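Local coordinates for protein putative NAD(P)H:FMN oxidoreductase (Porphyromonas gingivalis W83, PDB 3GE5) that binds flavin mononucleotide and, as a member of the nitroreductase family, probably acts as an FMN-dependent oxidoreductase, at residues Q25-R28 with D32-R35; E50-A55 with L138-T143; I102-D107 with T129-E134. All coordinates share one frame; numbering follows the deposited sequence. Where two conformers were deposited one is given.

The three contacts lead from the outer edge of the subunit to its centre. Contact 1, where the chain enters helix 29-34, lies peripherally, its centre about 23 Å from that of contact 3, yet the two touch: Phe33 CZ sits 3.3 Å from Leu133 O. Contact 3 uses helix 120-137 itself, and contact 2 takes up the chain just where that helix ends; their centres are about 12 Å apart, and contact 3 is nested in the loop closed by contact 2. The flavin is reached directly from contact 2, with Thr143 CG2 3.5 Å from FMN N1, whereas the side chains of Phe33 and Thr104 are about 12 and 11 Å from it. All three contacts meet the second subunit.

Contact 1: Q25-R28 with D32-R35; sequences QDFR and DFFR. With SO4 (sulfate ion), chain F.
Asp32 and Arg28 are joined by two hydrogen bonds that run in opposite directions. The backbone amide of Asp32 donates to Arg28 O at 2.9 Å, a bond four residues back along the chain that belongs to the opening turn of helix 29-34. In return, Arg28 N donates a hydrogen bond to Asp32 OD2 at 3.0 Å with a nearly straight N-H...O angle of 170°. This donor meets the carboxylate from above its plane. With chi1 at -64°, Asp32 swings its CG beside its own backbone N, which carries OD2 back to the loop preceding the helix.

The closely packed part is formed by the Phe27 ring, which turns CE1 to Asp32 CB at 4.0 Å and CZ to Phe33 CB at 3.9 Å, bracing two successive residues of the turn. The Phe27 ring and the Asp32 carboxylate have planes 51° apart, and the side chains of these two residues run past one another in opposite senses.

The solvent side is looser. Asp26 barely takes part, and the extended Arg28 side chain leads off the contact to form a salt bridge with Glu31. Farther along, Arg35 reaches a sulfate, probably from the crystallisation liquor, through NH1 to O4 at 3.1 Å and NH2 to O3 at 3.0 Å, a two-pronged grip at the edge of the guanidinium.

Phe27 meets Phe27 of the second subunit, and Phe34 stacks on Tyr130 of that subunit, while Phe33 lodges against Leu133, Ser137 and His136. Helix 29-34 thus touches both helix 120-137 of its own chain and the second subunit.

Contact 2: E50-A55 with L138-T143; sequences EEKLMA and LGLGCT. With FMN (flavin mononucleotide), chain C.
Lys52, in the opening turn of helix 50-62, stretches along Leu138 to hydrogen-bond its carbonyl, NZ to O at 3.0 Å. All torsions beyond CG are near 180° (chi2 -171°), so the methylene chain lies straight alongside the leucine, running opposite to it, and the ammonium arrives tilted 20° from the carbonyl plane. NZ is also hydrogen-bonded to Tyr173 OH, its stronger polar partner, so a backbone carbonyl and a tyrosine hydroxyl hold the ammonium. At its base, Lys52 CB lies 4.2 Å from Leu140 CD1.

Leu53 and Met54, a selenomethionine, point away from residues 138-143; Met54 packs on Phe195 of the second subunit. One turn beyond Lys52, Ala55 offers its methyl group to the contact: CB is 3.7 Å from Leu138 CD1, which also rests 3.6 Å from Lys52 O, so the leucine tip nestles against the helix backbone.

The carbonyl gripped by Lys52 belongs to a helix ending. Gly139, at positive phi, is the C-prime residue of a Schellman motif closing helix 120-137, and the chain turns into strand 141-145, whose Thr143 places CG2 3.5 Å from FMN N1, in the flavin pocket of this nitroreductase-family protein.

Contact 3: I102-D107 with T129-E134; sequences IITLGD and TYMMLE
Met131, a selenomethionine, reaches from helix 120-137 to strand 100-107 and makes every side-chain touch between the two segments. The contacts are mostly apolar. Its CE and SE both lie 4.1 Å from Ile102 CG2, so the end of the long side chain passes obliquely over the isoleucine's branch methyl. That methyl stands anti to its own backbone N, which directs it toward the helix. Met131 is extended as far as SE and then bends at chi3, -68°, and this last turn carries the terminal methyl across to Thr104. Phe74 on strand 72-77 touches Met131, Ile102 and Thr104, and Ile56 on helix 50-62 packs on both Met131 and Ile102, adding aromatic and aliphatic neighbours to the same cluster.

These residues mark where helix 120-137 lies against one face of the four-stranded antiparallel sheet, the alpha-beta layering of the nitroreductase fold. Strand 100-107 is an inner strand, flanked by 72-77 and 163-172; Ile102 and Thr104 turn toward the helix, whereas Ile103 between them turns away. The nearest pair of CA atoms, those of Ile102 and Met131, are still 9.2 Å apart, so the side chains alone bridge the two backbones.

Among polar groups, no hydrogen bond crosses the contact. Thr104 OG1 is buried with no bonding partner in the model and faces Met131 CE at 3.3 Å, a close approach of a methyl to an oxygen. The Thr104 backbone, by contrast, is tied into the sheet by bonds with Val166 and Ser167.

Subunit packing occupies other sides of the helix: Thr129 and Leu133 each meet their own counterpart on the second subunit, and Glu134 rests on Leu29 of that subunit.

Contact 1: Q25-R28 with D32-R35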
loop_
_atom_site.group_PDB
_atom_site.type_symbol
_atom_site.label_atom_id
_atom_site.label_comp_id
_atom_site.label_asym_id
_atom_site.label_seq_id
_atom_site.Cartn_x
_atom_site.Cartn_y
_atom_site.Cartn_z
ATOM N N GLN A 25 -3.937 -24.643 2.736
ATOM C CA GLN A 25 -3.392 -25.030 4.058
ATOM C C GLN A 25 -1.917 -24.626 4.269
ATOM O O GLN A 25 -1.531 -24.130 5.344
ATOM C CB GLN A 25 -3.549 -26.551 4.270
ATOM N N ASP A 26 -1.168 -24.780 3.185
ATOM C CA ASP A 26 0.271 -24.644 3.156
ATOM C C ASP A 26 0.712 -23.301 2.578
ATOM O O ASP A 26 1.903 -23.020 2.527
ATOM C CB ASP A 26 0.843 -25.784 2.309
ATOM C CG ASP A 26 -0.007 -26.080 1.101
ATOM O OD1 ASP A 26 -1.100 -25.471 0.991
ATOM O OD2 ASP A 26 0.406 -26.917 0.274
ATOM N N PHE A 27 -0.230 -22.443 2.190
ATOM C CA PHE A 27 0.128 -21.206 1.536
ATOM C C PHE A 27 0.629 -20.233 2.589
ATOM O O PHE A 27 -0.038 -19.993 3.618
ATOM C CB PHE A 27 -1.076 -20.637 0.789
ATOM C CG PHE A 27 -0.813 -19.316 0.160
ATOM C CD1 PHE A 27 -0.089 -19.234 -1.026
ATOM C CD2 PHE A 27 -1.246 -18.147 0.770
ATOM C CE1 PHE A 27 0.168 -18.012 -1.615
ATOM C CE2 PHE A 27 -1.002 -16.913 0.192
ATOM C CZ PHE A 27 -0.293 -16.847 -1.019
ATOM N N ARG A 28 1.814 -19.676 2.339
ATOM C CA ARG A 28 2.382 -18.654 3.190
ATOM C C ARG A 28 2.521 -17.369 2.385
ATOM O O ARG A 28 3.251 -17.330 1.402
ATOM C CB ARG A 28 3.762 -19.085 3.719
ATOM C CG ARG A 28 3.732 -20.378 4.485
ATOM C CD ARG A 28 5.101 -20.723 5.035
ATOM N NE ARG A 28 5.099 -22.054 5.593
ATOM C CZ ARG A 28 6.125 -22.612 6.230
ATOM N NH1 ARG A 28 7.225 -21.918 6.456
ATOM N NH2 ARG A 28 6.028 -23.854 6.666
ATOM N N ASP A 32 5.693 -17.500 -0.141
ATOM C CA ASP A 32 5.177 -17.987 -1.414
ATOM C C ASP A 32 4.734 -16.872 -2.328
ATOM O O ASP A 32 4.485 -17.107 -3.499
ATOM C CB ASP A 32 4.000 -18.930 -1.183
ATOM C CG ASP A 32 4.396 -20.169 -0.460
ATOM O OD1 ASP A 32 5.605 -20.533 -0.519
ATOM O OD2 ASP A 32 3.503 -20.773 0.171
ATOM N N PHE A 33 4.598 -15.667 -1.796
ATOM C CA PHE A 33 3.983 -14.591 -2.567
ATOM C C PHE A 33 4.774 -13.288 -2.461
ATOM O O PHE A 33 5.311 -12.816 -3.465
ATOM C CB PHE A 33 2.528 -14.432 -2.163
ATOM C CG PHE A 33 1.783 -13.468 -3.051
ATOM C CD1 PHE A 33 1.531 -13.769 -4.375
ATOM C CD2 PHE A 33 1.441 -12.223 -2.568
ATOM C CE1 PHE A 33 0.881 -12.815 -5.187
ATOM C CE2 PHE A 33 0.799 -11.306 -3.373
ATOM C CZ PHE A 33 0.516 -11.613 -4.663
ATOM N N PHE A 34 4.870 -12.686 -1.277
ATOM C CA PHE A 34 5.645 -11.449 -1.176
ATOM C C PHE A 34 7.119 -11.606 -1.610
ATOM O O PHE A 34 7.632 -10.838 -2.438
ATOM C CB PHE A 34 5.643 -10.899 0.273
ATOM C CG PHE A 34 4.316 -10.349 0.756
ATOM C CD1 PHE A 34 3.430 -9.666 -0.106
ATOM C CD2 PHE A 34 4.010 -10.413 2.112
ATOM C CE1 PHE A 34 2.241 -9.087 0.384
ATOM C CE2 PHE A 34 2.831 -9.852 2.610
ATOM C CZ PHE A 34 1.933 -9.242 1.746
ATOM N N ARG A 35 7.793 -12.613 -1.064
ATOM C CA ARG A 35 9.230 -12.776 -1.339
ATOM C C ARG A 35 9.591 -13.196 -2.742
ATOM O O ARG A 35 10.748 -13.000 -3.142
ATOM C CB ARG A 35 9.899 -13.683 -0.314
ATOM C CG ARG A 35 9.914 -13.060 1.062
ATOM C CD ARG A 35 10.807 -11.822 1.154
ATOM N NE ARG A 35 12.135 -12.044 0.622
ATOM C CZ ARG A 35 13.180 -12.486 1.323
ATOM N NH1 ARG A 35 13.061 -12.773 2.611
ATOM N NH2 ARG A 35 14.340 -12.704 0.704
HETATM S S SO4 F . 16.605 -14.223 3.217
HETATM O O1 SO4 F . 17.746 -14.308 4.129
HETATM O O2 SO4 F . 16.344 -15.429 2.424
HETATM O O3 SO4 F . 16.814 -13.159 2.251
HETATM O O4 SO4 F . 15.491 -13.902 4.098
#

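Contact 2: E50-A55 with L138-T143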
loop_
_atom_site.group_PDB
_atom_site.type_symbol
_atom_site.label_atom_id
_atom_site.label_comp_id
_atom_site.label_asym_id
_atom_site.label_seq_id
_atom_site.Cartn_x
_atom_site.Cartn_y
_atom_site.Cartn_z
ATOM N N GLU A 50 -5.738 -9.194 -22.142
ATOM C CA GLU A 50 -6.766 -8.257 -21.692
ATOM C C GLU A 50 -7.307 -8.590 -20.297
ATOM O O GLU A 50 -7.493 -7.692 -19.466
ATOM C CB GLU A 50 -7.929 -8.244 -22.694
ATOM C CG GLU A 50 -8.841 -7.046 -22.576
ATOM C CD GLU A 50 -8.167 -5.768 -23.065
ATOM O OE1 GLU A 50 -7.079 -5.880 -23.677
ATOM O OE2 GLU A 50 -8.732 -4.672 -22.840
ATOM N N GLU A 51 -7.585 -9.872 -20.077
ATOM C CA GLU A 51 -8.196 -10.314 -18.830
ATOM C C GLU A 51 -7.251 -10.096 -17.656
ATOM O O GLU A 51 -7.719 -9.858 -16.533
ATOM C CB GLU A 51 -8.618 -11.787 -18.909
ATOM C CG GLU A 51 -7.514 -12.765 -19.382
ATOM C CD GLU A 51 -7.454 -13.023 -20.943
ATOM O OE1 GLU A 51 -7.761 -12.120 -21.803
ATOM O OE2 GLU A 51 -7.038 -14.162 -21.293
ATOM N N LYS A 52 -5.940 -10.172 -17.903
ATOM C CA LYS A 52 -4.964 -9.932 -16.840
ATOM C C LYS A 52 -4.903 -8.420 -16.495
ATOM O O LYS A 52 -4.848 -8.045 -15.314
ATOM C CB LYS A 52 -3.544 -10.449 -17.195
ATOM C CG LYS A 52 -3.428 -11.982 -17.260
ATOM C CD LYS A 52 -2.000 -12.498 -17.400
ATOM C CE LYS A 52 -1.980 -14.026 -17.299
ATOM N NZ LYS A 52 -0.612 -14.622 -17.315
ATOM N N LEU A 53 -4.889 -7.559 -17.521
ATOM C CA LEU A 53 -4.974 -6.093 -17.302
ATOM C C LEU A 53 -6.243 -5.701 -16.533
ATOM O O LEU A 53 -6.185 -4.915 -15.573
ATOM C CB LEU A 53 -4.894 -5.310 -18.626
ATOM C CG LEU A 53 -4.871 -3.794 -18.480
ATOM C CD1 LEU A 53 -3.779 -3.335 -17.490
ATOM C CD2 LEU A 53 -4.724 -3.092 -19.870
HETATM N N MSE A 54 -7.378 -6.279 -16.930
HETATM C CA MSE A 54 -8.647 -6.006 -16.254
HETATM C C MSE A 54 -8.624 -6.460 -14.770
HETATM O O MSE A 54 -9.182 -5.779 -13.922
HETATM C CB MSE A 54 -9.843 -6.585 -17.006
HETATM C CG MSE A 54 -10.060 -5.987 -18.391
HETATM SE SE MSE A 54 -10.055 -4.033 -18.474
HETATM C CE MSE A 54 -11.189 -3.692 -16.913
ATOM N N ALA A 55 -8.004 -7.602 -14.473
ATOM C CA ALA A 55 -7.822 -8.073 -13.088
ATOM C C ALA A 55 -6.978 -7.138 -12.270
ATOM O O ALA A 55 -7.260 -6.907 -11.061
ATOM C CB ALA A 55 -7.233 -9.524 -13.059
ATOM N N LEU A 138 -0.474 -12.877 -11.264
ATOM C CA LEU A 138 -0.831 -13.280 -12.606
ATOM C C LEU A 138 0.423 -13.536 -13.470
ATOM O O LEU A 138 0.346 -13.588 -14.691
ATOM C CB LEU A 138 -1.729 -12.215 -13.241
ATOM C CG LEU A 138 -3.068 -11.945 -12.511
ATOM C CD1 LEU A 138 -3.764 -10.773 -13.148
ATOM C CD2 LEU A 138 -3.974 -13.193 -12.471
ATOM N N GLY A 139 1.580 -13.649 -12.825
ATOM C CA GLY A 139 2.851 -13.935 -13.512
ATOM C C GLY A 139 3.479 -12.820 -14.351
ATOM O O GLY A 139 4.288 -13.096 -15.274
ATOM N N LEU A 140 3.078 -11.583 -14.084
ATOM C CA LEU A 140 3.666 -10.427 -14.720
ATOM C C LEU A 140 4.741 -9.823 -13.839
ATOM O O LEU A 140 4.727 -9.995 -12.638
ATOM C CB LEU A 140 2.587 -9.373 -15.012
ATOM C CG LEU A 140 1.505 -9.852 -16.020
ATOM C CD1 LEU A 140 0.211 -8.987 -15.972
ATOM C CD2 LEU A 140 2.098 -9.917 -17.415
ATOM N N GLY A 141 5.631 -9.062 -14.455
ATOM C CA GLY A 141 6.644 -8.283 -13.741
ATOM C C GLY A 141 6.239 -6.821 -13.743
ATOM O O GLY A 141 5.578 -6.348 -14.672
ATOM N N CYS A 142 6.643 -6.100 -12.715
ATOM C CA CYS A 142 6.385 -4.699 -12.695
ATOM C C CYS A 142 7.384 -3.957 -11.829
ATOM O O CYS A 142 8.109 -4.561 -11.033
ATOM C CB CYS A 142 4.920 -4.453 -12.282
ATOM S SG CYS A 142 4.491 -4.996 -10.662
ATOM N N THR A 143 7.410 -2.640 -12.010
ATOM C CA THR A 143 8.090 -1.716 -11.106
ATOM C C THR A 143 7.196 -0.528 -10.816
ATOM O O THR A 143 6.564 0.017 -11.710
ATOM C CB THR A 143 9.484 -1.245 -11.693
ATOM O OG1 THR A 143 10.326 -2.373 -11.845
ATOM C CG2 THR A 143 10.163 -0.216 -10.792
HETATM N N1 FMN C . 12.426 1.864 -9.222
HETATM C C2 FMN C . 12.821 2.578 -10.316
HETATM O O2 FMN C . 13.632 2.095 -11.115
HETATM N N3 FMN C . 12.338 3.858 -10.556
HETATM C C4 FMN C . 11.441 4.479 -9.696
HETATM O O4 FMN C . 11.029 5.660 -9.914
HETATM C C4A FMN C . 11.037 3.751 -8.579
HETATM N N5 FMN C . 10.175 4.358 -7.686
HETATM C C5A FMN C . 9.658 3.626 -6.657
HETATM C C6 FMN C . 8.702 4.236 -5.840
HETATM C C7 FMN C . 8.136 3.494 -4.810
HETATM C C7M FMN C . 7.123 4.108 -3.890
HETATM C C8 FMN C . 8.503 2.162 -4.617
HETATM C C8M FMN C . 7.888 1.345 -3.528
HETATM C C9 FMN C . 9.473 1.587 -5.401
HETATM C C9A FMN C . 10.058 2.289 -6.444
HETATM N N10 FMN C . 11.049 1.713 -7.275
HETATM C C10 FMN C . 11.510 2.440 -8.344
HETATM C "C1'" FMN C . 11.394 0.251 -7.168
HETATM C "C2'" FMN C . 12.339 0.090 -5.980
HETATM O "O2'" FMN C . 13.662 0.399 -6.398
HETATM C "C3'" FMN C . 12.271 -1.315 -5.372
HETATM O "O3'" FMN C . 10.919 -1.607 -5.001
HETATM C "C4'" FMN C . 13.230 -1.517 -4.185
HETATM O "O4'" FMN C . 14.602 -1.387 -4.557
HETATM C "C5'" FMN C . 13.060 -2.887 -3.517
HETATM O "O5'" FMN C . 13.342 -3.894 -4.464
HETATM P P FMN C . 12.310 -5.046 -4.733
HETATM O O1P FMN C . 11.071 -4.344 -5.265
HETATM O O2P FMN C . 12.017 -5.791 -3.444
HETATM O O3P FMN C . 12.908 -5.871 -5.853
#

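Contact 3: I102-D107 with T129-E134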
loop_
_atom_site.group_PDB
_atom_site.type_symbol
_atom_site.label_atom_id
_atom_site.label_comp_id
_atom_site.label_asym_id
_atom_site.label_seq_id
_atom_site.Cartn_x
_atom_site.Cartn_y
_atom_site.Cartn_z
ATOM N N ILE A 102 0.238 2.025 -15.813
ATOM C CA ILE A 102 -0.971 2.466 -15.126
ATOM C C ILE A 102 -0.607 3.690 -14.265
ATOM O O ILE A 102 0.123 3.556 -13.246
ATOM C CB ILE A 102 -1.625 1.370 -14.246
ATOM C CG1 ILE A 102 -1.926 0.107 -15.069
ATOM C CG2 ILE A 102 -2.898 1.926 -13.582
ATOM C CD1 ILE A 102 -2.349 -1.154 -14.178
ATOM N N ILE A 103 -1.067 4.853 -14.729
ATOM C CA ILE A 103 -0.788 6.132 -14.027
ATOM C C ILE A 103 -1.866 6.298 -12.983
ATOM O O ILE A 103 -3.050 6.457 -13.331
ATOM C CB ILE A 103 -0.796 7.348 -14.972
ATOM C CG1 ILE A 103 0.066 7.077 -16.214
ATOM C CG2 ILE A 103 -0.359 8.627 -14.193
ATOM C CD1 ILE A 103 0.127 8.160 -17.257
ATOM N N THR A 104 -1.489 6.268 -11.708
ATOM C CA THR A 104 -2.460 6.424 -10.638
ATOM C C THR A 104 -2.529 7.888 -10.223
ATOM O O THR A 104 -1.561 8.455 -9.715
ATOM C CB THR A 104 -2.142 5.524 -9.446
ATOM O OG1 THR A 104 -2.101 4.173 -9.920
ATOM C CG2 THR A 104 -3.182 5.643 -8.316
ATOM N N LEU A 105 -3.710 8.456 -10.458
ATOM C CA LEU A 105 -4.004 9.818 -10.178
ATOM C C LEU A 105 -4.687 9.905 -8.826
ATOM O O LEU A 105 -5.579 9.088 -8.519
ATOM C CB LEU A 105 -4.969 10.383 -11.223
ATOM C CG LEU A 105 -4.602 10.168 -12.692
ATOM C CD1 LEU A 105 -5.592 10.852 -13.611
ATOM C CD2 LEU A 105 -3.135 10.681 -12.938
ATOM N N GLY A 106 -4.287 10.885 -8.025
ATOM C CA GLY A 106 -4.933 11.122 -6.738
ATOM C C GLY A 106 -5.737 12.406 -6.817
ATOM O O GLY A 106 -5.247 13.424 -7.338
ATOM N N ASP A 107 -6.975 12.357 -6.335
ATOM C CA ASP A 107 -7.899 13.491 -6.441
ATOM C C ASP A 107 -7.960 14.230 -5.089
ATOM O O ASP A 107 -8.607 13.756 -4.151
ATOM C CB ASP A 107 -9.262 13.002 -6.897
ATOM C CG ASP A 107 -10.204 14.122 -7.247
ATOM O OD1 ASP A 107 -10.095 15.228 -6.664
ATOM O OD2 ASP A 107 -11.071 13.875 -8.088
ATOM N N THR A 129 -0.391 -0.735 -4.443
ATOM C CA THR A 129 0.119 -1.972 -3.820
ATOM C C THR A 129 -0.761 -3.169 -4.259
ATOM O O THR A 129 -0.263 -4.222 -4.649
ATOM C CB THR A 129 0.199 -1.870 -2.275
ATOM O OG1 THR A 129 1.088 -0.807 -1.901
ATOM C CG2 THR A 129 0.687 -3.246 -1.643
ATOM N N TYR A 130 -2.081 -2.985 -4.194
ATOM C CA TYR A 130 -3.009 -4.031 -4.644
ATOM C C TYR A 130 -2.722 -4.388 -6.098
ATOM O O TYR A 130 -2.738 -5.568 -6.486
ATOM C CB TYR A 130 -4.463 -3.559 -4.487
ATOM C CG TYR A 130 -5.075 -3.910 -3.145
ATOM C CD1 TYR A 130 -4.423 -3.621 -1.964
ATOM C CD2 TYR A 130 -6.332 -4.518 -3.066
ATOM C CE1 TYR A 130 -4.971 -3.998 -0.738
ATOM C CE2 TYR A 130 -6.902 -4.858 -1.848
ATOM C CZ TYR A 130 -6.215 -4.611 -0.699
ATOM O OH TYR A 130 -6.758 -4.960 0.505
HETATM N N MSE A 131 -2.503 -3.380 -6.922
HETATM C CA MSE A 131 -2.311 -3.614 -8.371
HETATM C C MSE A 131 -0.964 -4.326 -8.637
HETATM O O MSE A 131 -0.859 -5.253 -9.478
HETATM C CB MSE A 131 -2.460 -2.326 -9.203
HETATM C CG MSE A 131 -3.889 -1.801 -9.231
HETATM SE SE MSE A 131 -4.198 -0.370 -10.457
HETATM C CE MSE A 131 -3.144 1.025 -9.601
HETATM N N MSE A 132 0.077 -3.873 -7.959
HETATM C CA MSE A 132 1.410 -4.519 -8.020
HETATM C C MSE A 132 1.311 -6.000 -7.640
HETATM O O MSE A 132 1.838 -6.890 -8.326
HETATM C CB MSE A 132 2.381 -3.806 -7.065
HETATM C CG MSE A 132 3.734 -4.434 -6.966
HETATM SE SE MSE A 132 4.947 -3.507 -5.798
HETATM C CE MSE A 132 4.061 -3.872 -4.110
ATOM N N LEU A 133 0.665 -6.273 -6.516
ATOM C CA LEU A 133 0.481 -7.654 -6.044
ATOM C C LEU A 133 -0.383 -8.484 -6.994
ATOM O O LEU A 133 -0.056 -9.649 -7.303
ATOM C CB LEU A 133 -0.097 -7.615 -4.623
ATOM C CG LEU A 133 0.824 -7.011 -3.557
ATOM C CD1 LEU A 133 0.076 -6.930 -2.184
ATOM C CD2 LEU A 133 2.139 -7.793 -3.425
ATOM N N GLU A 134 -1.438 -7.873 -7.520
ATOM C CA GLU A 134 -2.254 -8.586 -8.488
ATOM C C GLU A 134 -1.469 -8.966 -9.752
ATOM O O GLU A 134 -1.580 -10.111 -10.231
ATOM C CB GLU A 134 -3.484 -7.743 -8.848
ATOM C CG GLU A 134 -4.456 -8.468 -9.805
ATOM C CD GLU A 134 -5.146 -9.709 -9.150
ATOM O OE1 GLU A 134 -5.148 -9.821 -7.907
ATOM O OE2 GLU A 134 -5.726 -10.568 -9.896
#